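Local structure of nitronate monooxygenase family protein (4QIT) at residues 87-92 with 305-310; 91-96 with 106-111. The protein oxidises alkyl nitronates, above all propionate 3-nitronate, with molecular oxygen and FMN, releasing their nitrogen as nitrate and nitrite. The protein carries 1 engineered substitution. All coordinates share one frame; numbering follows the deposited sequence.

Contact 1 of 2, residues 87-92 with 305-310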
loop_
_atom_site.group_PDB
_atom_site.type_symbol
_atom_site.label_atom_id
_atom_site.label_comp_id
_atom_site.label_asym_id
_atom_site.label_seq_id
_atom_site.Cartn_x
_atom_site.Cartn_y
_atom_site.Cartn_z
ATOM N N ALA A 87 -18.283 3.812 -30.663
ATOM C CA ALA A 87 -19.196 4.781 -30.065
ATOM C C ALA A 87 -18.645 5.324 -28.750
ATOM O O ALA A 87 -18.664 6.534 -28.515
ATOM C CB ALA A 87 -20.573 4.167 -29.852
ATOM N N ARG A 88 -18.165 4.424 -27.895
ATOM C CA ARG A 88 -17.607 4.820 -26.605
ATOM C C ARG A 88 -16.336 5.648 -26.797
ATOM O O ARG A 88 -16.101 6.628 -26.089
ATOM C CB ARG A 88 -17.335 3.590 -25.730
ATOM C CG ARG A 88 -16.996 3.931 -24.282
ATOM C CD ARG A 88 -16.949 2.700 -23.387
ATOM N NE ARG A 88 -18.278 2.187 -23.064
ATOM C CZ ARG A 88 -18.559 1.482 -21.969
ATOM N NH1 ARG A 88 -17.606 1.218 -21.084
ATOM N NH2 ARG A 88 -19.794 1.052 -21.751
ATOM N N GLU A 89 -15.522 5.252 -27.768
ATOM C CA GLU A 89 -14.304 5.998 -28.078
ATOM C C GLU A 89 -14.626 7.380 -28.647
ATOM O O GLU A 89 -13.960 8.369 -28.327
ATOM C CB GLU A 89 -13.423 5.180 -29.025
ATOM C CG GLU A 89 -12.901 3.915 -28.353
ATOM C CD GLU A 89 -12.582 2.795 -29.316
ATOM O OE1 GLU A 89 -12.440 3.054 -30.531
ATOM O OE2 GLU A 89 -12.474 1.640 -28.849
ATOM N N ARG A 90 -15.668 7.458 -29.471
ATOM C CA ARG A 90 -16.086 8.739 -30.029
ATOM C C ARG A 90 -16.508 9.696 -28.914
ATOM O O ARG A 90 -16.133 10.865 -28.921
ATOM C CB ARG A 90 -17.231 8.531 -31.024
ATOM C CG ARG A 90 -17.659 9.779 -31.782
ATOM C CD ARG A 90 -18.617 9.393 -32.899
ATOM N NE ARG A 90 -19.281 10.540 -33.511
ATOM C CZ ARG A 90 -19.995 10.471 -34.631
ATOM N NH1 ARG A 90 -20.122 9.312 -35.263
ATOM N NH2 ARG A 90 -20.570 11.560 -35.124
ATOM N N ALA A 91 -17.273 9.184 -27.950
ATOM C CA ALA A 91 -17.717 9.993 -26.820
ATOM C C ALA A 91 -16.537 10.466 -25.960
ATOM O O ALA A 91 -16.546 11.586 -25.436
ATOM C CB ALA A 91 -18.735 9.222 -25.974
ATOM N N TRP A 92 -15.530 9.604 -25.815
ATOM C CA TRP A 92 -14.350 9.949 -25.037
ATOM C C TRP A 92 -13.574 11.074 -25.721
ATOM O O TRP A 92 -13.192 12.054 -25.075
ATOM C CB TRP A 92 -13.464 8.719 -24.830
ATOM C CG TRP A 92 -12.351 8.976 -23.862
ATOM C CD1 TRP A 92 -11.022 9.141 -24.146
ATOM C CD2 TRP A 92 -12.479 9.110 -22.447
ATOM N NE1 TRP A 92 -10.316 9.372 -22.988
ATOM C CE2 TRP A 92 -11.193 9.360 -21.928
ATOM C CE3 TRP A 92 -13.566 9.050 -21.565
ATOM C CZ2 TRP A 92 -10.958 9.545 -20.565
ATOM C CZ3 TRP A 92 -13.335 9.232 -20.210
ATOM C CH2 TRP A 92 -12.040 9.482 -19.722
ATOM N N TYR A 305 -8.764 -0.446 -22.327
ATOM C CA TYR A 305 -7.324 -0.421 -22.526
ATOM C C TYR A 305 -7.003 -1.248 -23.782
ATOM O O TYR A 305 -7.577 -2.310 -23.980
ATOM C CB TYR A 305 -6.664 -1.044 -21.297
ATOM C CG TYR A 305 -5.161 -1.151 -21.366
ATOM C CD1 TYR A 305 -4.343 -0.093 -20.977
ATOM C CD2 TYR A 305 -4.559 -2.323 -21.804
ATOM C CE1 TYR A 305 -2.952 -0.200 -21.037
ATOM C CE2 TYR A 305 -3.180 -2.441 -21.878
ATOM C CZ TYR A 305 -2.384 -1.381 -21.490
ATOM O OH TYR A 305 -1.011 -1.522 -21.559
ATOM N N PRO A 306 -6.073 -0.782 -24.632
ATOM C CA PRO A 306 -5.236 0.409 -24.506
ATOM C C PRO A 306 -5.700 1.575 -25.400
ATOM O O PRO A 306 -4.925 2.517 -25.642
ATOM C CB PRO A 306 -3.885 -0.112 -25.001
ATOM C CG PRO A 306 -4.283 -1.005 -26.163
ATOM C CD PRO A 306 -5.629 -1.619 -25.767
ATOM N N PHE A 307 -6.938 1.515 -25.894
ATOM C CA PHE A 307 -7.469 2.580 -26.736
ATOM C C PHE A 307 -7.420 3.933 -26.041
ATOM O O PHE A 307 -7.145 4.952 -26.679
ATOM C CB PHE A 307 -8.903 2.255 -27.193
ATOM C CG PHE A 307 -9.016 0.965 -27.955
ATOM C CD1 PHE A 307 -8.782 0.933 -29.327
ATOM C CD2 PHE A 307 -9.354 -0.215 -27.302
ATOM C CE1 PHE A 307 -8.878 -0.263 -30.031
ATOM C CE2 PHE A 307 -9.453 -1.411 -27.999
ATOM C CZ PHE A 307 -9.210 -1.432 -29.364
ATOM N N VAL A 308 -7.708 3.957 -24.741
ATOM C CA VAL A 308 -7.605 5.194 -23.969
ATOM C C VAL A 308 -6.212 5.804 -24.078
ATOM O O VAL A 308 -6.073 7.012 -24.279
ATOM C CB VAL A 308 -7.970 4.972 -22.487
ATOM C CG1 VAL A 308 -7.795 6.261 -21.682
ATOM C CG2 VAL A 308 -9.394 4.461 -22.372
ATOM N N TYR A 309 -5.177 4.970 -23.962
ATOM C CA TYR A 309 -3.814 5.491 -24.070
ATOM C C TYR A 309 -3.511 6.079 -25.450
ATOM O O TYR A 309 -2.751 7.032 -25.560
ATOM C CB TYR A 309 -2.768 4.440 -23.665
ATOM C CG TYR A 309 -1.465 5.067 -23.191
ATOM C CD1 TYR A 309 -1.476 6.222 -22.423
ATOM C CD2 TYR A 309 -0.236 4.503 -23.505
ATOM C CE1 TYR A 309 -0.303 6.806 -21.973
ATOM C CE2 TYR A 309 0.953 5.087 -23.058
ATOM C CZ TYR A 309 0.903 6.235 -22.289
ATOM O OH TYR A 309 2.061 6.832 -21.834
ATOM N N ASP A 310 -4.115 5.528 -26.498
ATOM C CA ASP A 310 -3.950 6.088 -27.835
ATOM C C ASP A 310 -4.484 7.524 -27.873
ATOM O O ASP A 310 -3.853 8.411 -28.451
ATOM C CB ASP A 310 -4.665 5.202 -28.859
ATOM C CG ASP A 310 -4.297 5.545 -30.293
ATOM O OD1 ASP A 310 -3.131 5.915 -30.549
ATOM O OD2 ASP A 310 -5.181 5.448 -31.177
#
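The first two turns of helix 86-101, which lies between two consecutive strands (72-77 and 135-139) of the TIM barrel, face the start of helix 307-320 through E89 and F307, so that a helix within the barrel sequence packs on one that follows its last strand. The E89 carboxylate lies over one face of the F307 ring and nearly flat against it, the two planes being 19° apart. OE2 does the touching: it stands above the rim, and its closest ring atom is F307 CG at 3.6 Å. With CG anti to its own carbonyl carbon (chi1 -66°) and the chain extended beyond it, E89 brings its carboxylate aslant over the ring. A looser contact lies one turn further along, where V308 CG1 comes within 4.2 Å of W92 NE1 in an oblique approach to the indole, which also touches L302. F307 begins its helix directly after P306, which occupies the N-cap position and follows a cis peptide bond. All four touching residues are buried. Besides lying over the ring, E89 OE2 accepts a hydrogen bond from the backbone N of D85, whose own OD1 accepts one from R88 N. That bond to OE2, along with the nearby amino-terminal ends of both helices, would probably help to stabilise a buried negative charge beside the electron-rich ring.

Contact 2 of 2, residues 91-96 with 106-111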
loop_
_atom_site.group_PDB
_atom_site.type_symbol
_atom_site.label_atom_id
_atom_site.label_comp_id
_atom_site.label_asym_id
_atom_site.label_seq_id
_atom_site.Cartn_x
_atom_site.Cartn_y
_atom_site.Cartn_z
ATOM N N ALA A 91 -17.273 9.184 -27.950
ATOM C CA ALA A 91 -17.717 9.993 -26.820
ATOM C C ALA A 91 -16.537 10.466 -25.960
ATOM O O ALA A 91 -16.546 11.586 -25.436
ATOM C CB ALA A 91 -18.735 9.222 -25.974
ATOM N N TRP A 92 -15.530 9.604 -25.815
ATOM C CA TRP A 92 -14.350 9.949 -25.037
ATOM C C TRP A 92 -13.574 11.074 -25.721
ATOM O O TRP A 92 -13.192 12.054 -25.075
ATOM C CB TRP A 92 -13.464 8.719 -24.830
ATOM C CG TRP A 92 -12.351 8.976 -23.862
ATOM C CD1 TRP A 92 -11.022 9.141 -24.146
ATOM C CD2 TRP A 92 -12.479 9.110 -22.447
ATOM N NE1 TRP A 92 -10.316 9.372 -22.988
ATOM C CE2 TRP A 92 -11.193 9.360 -21.928
ATOM C CE3 TRP A 92 -13.566 9.050 -21.565
ATOM C CZ2 TRP A 92 -10.958 9.545 -20.565
ATOM C CZ3 TRP A 92 -13.335 9.232 -20.210
ATOM C CH2 TRP A 92 -12.040 9.482 -19.722
ATOM N N LEU A 93 -13.341 10.923 -27.023
ATOM C CA LEU A 93 -12.683 11.960 -27.812
ATOM C C LEU A 93 -13.440 13.291 -27.755
ATOM O O LEU A 93 -12.831 14.342 -27.581
ATOM C CB LEU A 93 -12.519 11.494 -29.258
ATOM C CG LEU A 93 -11.523 10.345 -29.431
ATOM C CD1 LEU A 93 -11.661 9.700 -30.803
ATOM C CD2 LEU A 93 -10.106 10.858 -29.223
ATOM N N ASP A 94 -14.766 13.244 -27.878
ATOM C CA ASP A 94 -15.563 14.468 -27.797
ATOM C C ASP A 94 -15.367 15.166 -26.451
ATOM O O ASP A 94 -15.279 16.399 -26.374
ATOM C CB ASP A 94 -17.052 14.164 -28.009
ATOM C CG ASP A 94 -17.384 13.807 -29.447
ATOM O OD1 ASP A 94 -16.519 13.970 -30.337
ATOM O OD2 ASP A 94 -18.529 13.372 -29.688
ATOM N N TYR A 95 -15.305 14.368 -25.390
ATOM C CA TYR A 95 -15.053 14.874 -24.046
ATOM C C TYR A 95 -13.691 15.557 -23.932
ATOM O O TYR A 95 -13.558 16.573 -23.243
ATOM C CB TYR A 95 -15.166 13.743 -23.016
ATOM C CG TYR A 95 -14.944 14.204 -21.594
ATOM C CD1 TYR A 95 -15.915 14.940 -20.922
ATOM C CD2 TYR A 95 -13.766 13.908 -20.921
ATOM C CE1 TYR A 95 -15.713 15.374 -19.621
ATOM C CE2 TYR A 95 -13.558 14.337 -19.617
ATOM C CZ TYR A 95 -14.536 15.069 -18.977
ATOM O OH TYR A 95 -14.337 15.496 -17.686
ATOM N N LEU A 96 -12.685 15.007 -24.613
ATOM C CA LEU A 96 -11.323 15.545 -24.567
ATOM C C LEU A 96 -11.126 16.759 -25.475
ATOM O O LEU A 96 -10.090 17.421 -25.411
ATOM C CB LEU A 96 -10.301 14.460 -24.949
ATOM C CG LEU A 96 -9.833 13.417 -23.919
ATOM C CD1 LEU A 96 -10.948 12.826 -23.098
ATOM C CD2 LEU A 96 -9.007 12.314 -24.595
ATOM N N GLU A 106 -7.103 19.208 -32.871
ATOM C CA GLU A 106 -8.330 18.444 -32.759
ATOM C C GLU A 106 -7.962 17.045 -32.293
ATOM O O GLU A 106 -6.816 16.620 -32.473
ATOM C CB GLU A 106 -9.048 18.388 -34.109
ATOM C CG GLU A 106 -9.567 19.734 -34.575
ATOM C CD GLU A 106 -10.379 19.629 -35.847
ATOM O OE1 GLU A 106 -10.288 18.584 -36.528
ATOM O OE2 GLU A 106 -11.111 20.591 -36.165
ATOM N N PRO A 107 -8.925 16.330 -31.688
ATOM C CA PRO A 107 -8.683 14.946 -31.272
ATOM C C PRO A 107 -8.457 14.072 -32.498
ATOM O O PRO A 107 -8.908 14.427 -33.597
ATOM C CB PRO A 107 -10.001 14.541 -30.603
ATOM C CG PRO A 107 -10.653 15.821 -30.212
ATOM C CD PRO A 107 -10.269 16.790 -31.298
ATOM N N PRO A 108 -7.783 12.933 -32.319
ATOM C CA PRO A 108 -7.614 11.999 -33.441
ATOM C C PRO A 108 -8.987 11.565 -33.971
ATOM O O PRO A 108 -9.969 11.604 -33.219
ATOM C CB PRO A 108 -6.859 10.822 -32.814
ATOM C CG PRO A 108 -7.070 10.952 -31.334
ATOM C CD PRO A 108 -7.217 12.420 -31.060
ATOM N N VAL A 109 -9.070 11.194 -35.245
ATOM C CA VAL A 109 -10.376 10.835 -35.824
ATOM C C VAL A 109 -10.852 9.442 -35.408
ATOM O O VAL A 109 -12.035 9.109 -35.553
ATOM C CB VAL A 109 -10.368 10.920 -37.363
ATOM C CG1 VAL A 109 -10.122 12.364 -37.815
ATOM C CG2 VAL A 109 -9.333 9.979 -37.942
ATOM N N ARG A 110 -9.923 8.626 -34.912
ATOM C CA ARG A 110 -10.229 7.275 -34.463
ATOM C C ARG A 110 -9.115 6.802 -33.542
ATOM O O ARG A 110 -8.006 7.351 -33.562
ATOM C CB ARG A 110 -10.372 6.318 -35.652
ATOM C CG ARG A 110 -9.108 6.129 -36.481
ATOM C CD ARG A 110 -9.423 5.499 -37.843
ATOM N NE ARG A 110 -8.208 5.231 -38.611
ATOM C CZ ARG A 110 -7.578 4.060 -38.642
ATOM N NH1 ARG A 110 -8.052 3.020 -37.965
ATOM N NH2 ARG A 110 -6.478 3.922 -39.369
ATOM N N LEU A 111 -9.420 5.798 -32.728
ATOM C CA LEU A 111 -8.438 5.235 -31.809
ATOM C C LEU A 111 -8.055 3.839 -32.265
ATOM O O LEU A 111 -8.838 3.155 -32.928
ATOM C CB LEU A 111 -8.995 5.191 -30.387
ATOM C CG LEU A 111 -9.352 6.545 -29.795
ATOM C CD1 LEU A 111 -9.814 6.375 -28.361
ATOM C CD2 LEU A 111 -8.157 7.491 -29.872
#
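The ring of P108 presents CG and CD to the isobutyl end of L93, and that of P107 offers CB to the same methyl, CD2; within the helix, L96 CD1 lies over one face of the W92 indole, offset toward its rim, 3.5 Å above the plane, and the indole also touches L302 and P303. L93 is the hub. Its CD2 lies 3.7 Å from P108 CG and 3.9 Å from P107 CB, and it meets L111 CD2 at 3.9 Å, the two side chains lying antiparallel alongside each other. The other branch, CD1, touches the carbonyl oxygen of P108 at 3.5 Å. Because chi1 is -68°, with CG anti to the carbonyl carbon, the fork is carried out from the helix among the three loop residues. The backbone joins in as well, since L93 O is 3.7 Å from P107 CG, a van der Waals touch. F100, one helical turn beyond L96, lies against both prolines, while A314 of helix 307-320 also touches P108. The contacts between side chains are apolar. This is a proline-rich connection, polyproline II-like at P107 and P108, folding back on helix 86-101 in the excursion between barrel strands 72-77 and 135-139.

How the contacts relate
Both contacts draw on helix 86-101, share A91 and W92, and have their centres 8 Å apart. Residues 106-111 meet both partners of contact 1 through L111, whose CD1 packs 3.9 Å from E89 CB and 3.5 Å from F307 O. At the far end of the first turn of helix 307-320, D310 OD2 comes within 3.3 Å of L111 CA and accepts a hydrogen bond from K112 N, tying that helix to the returning loop. Three chain segments thus converge around L111. The cluster stands apart from the flavin pocket: the V308 side chain of contact 1 is still about 12 Å from the bound nitroethane.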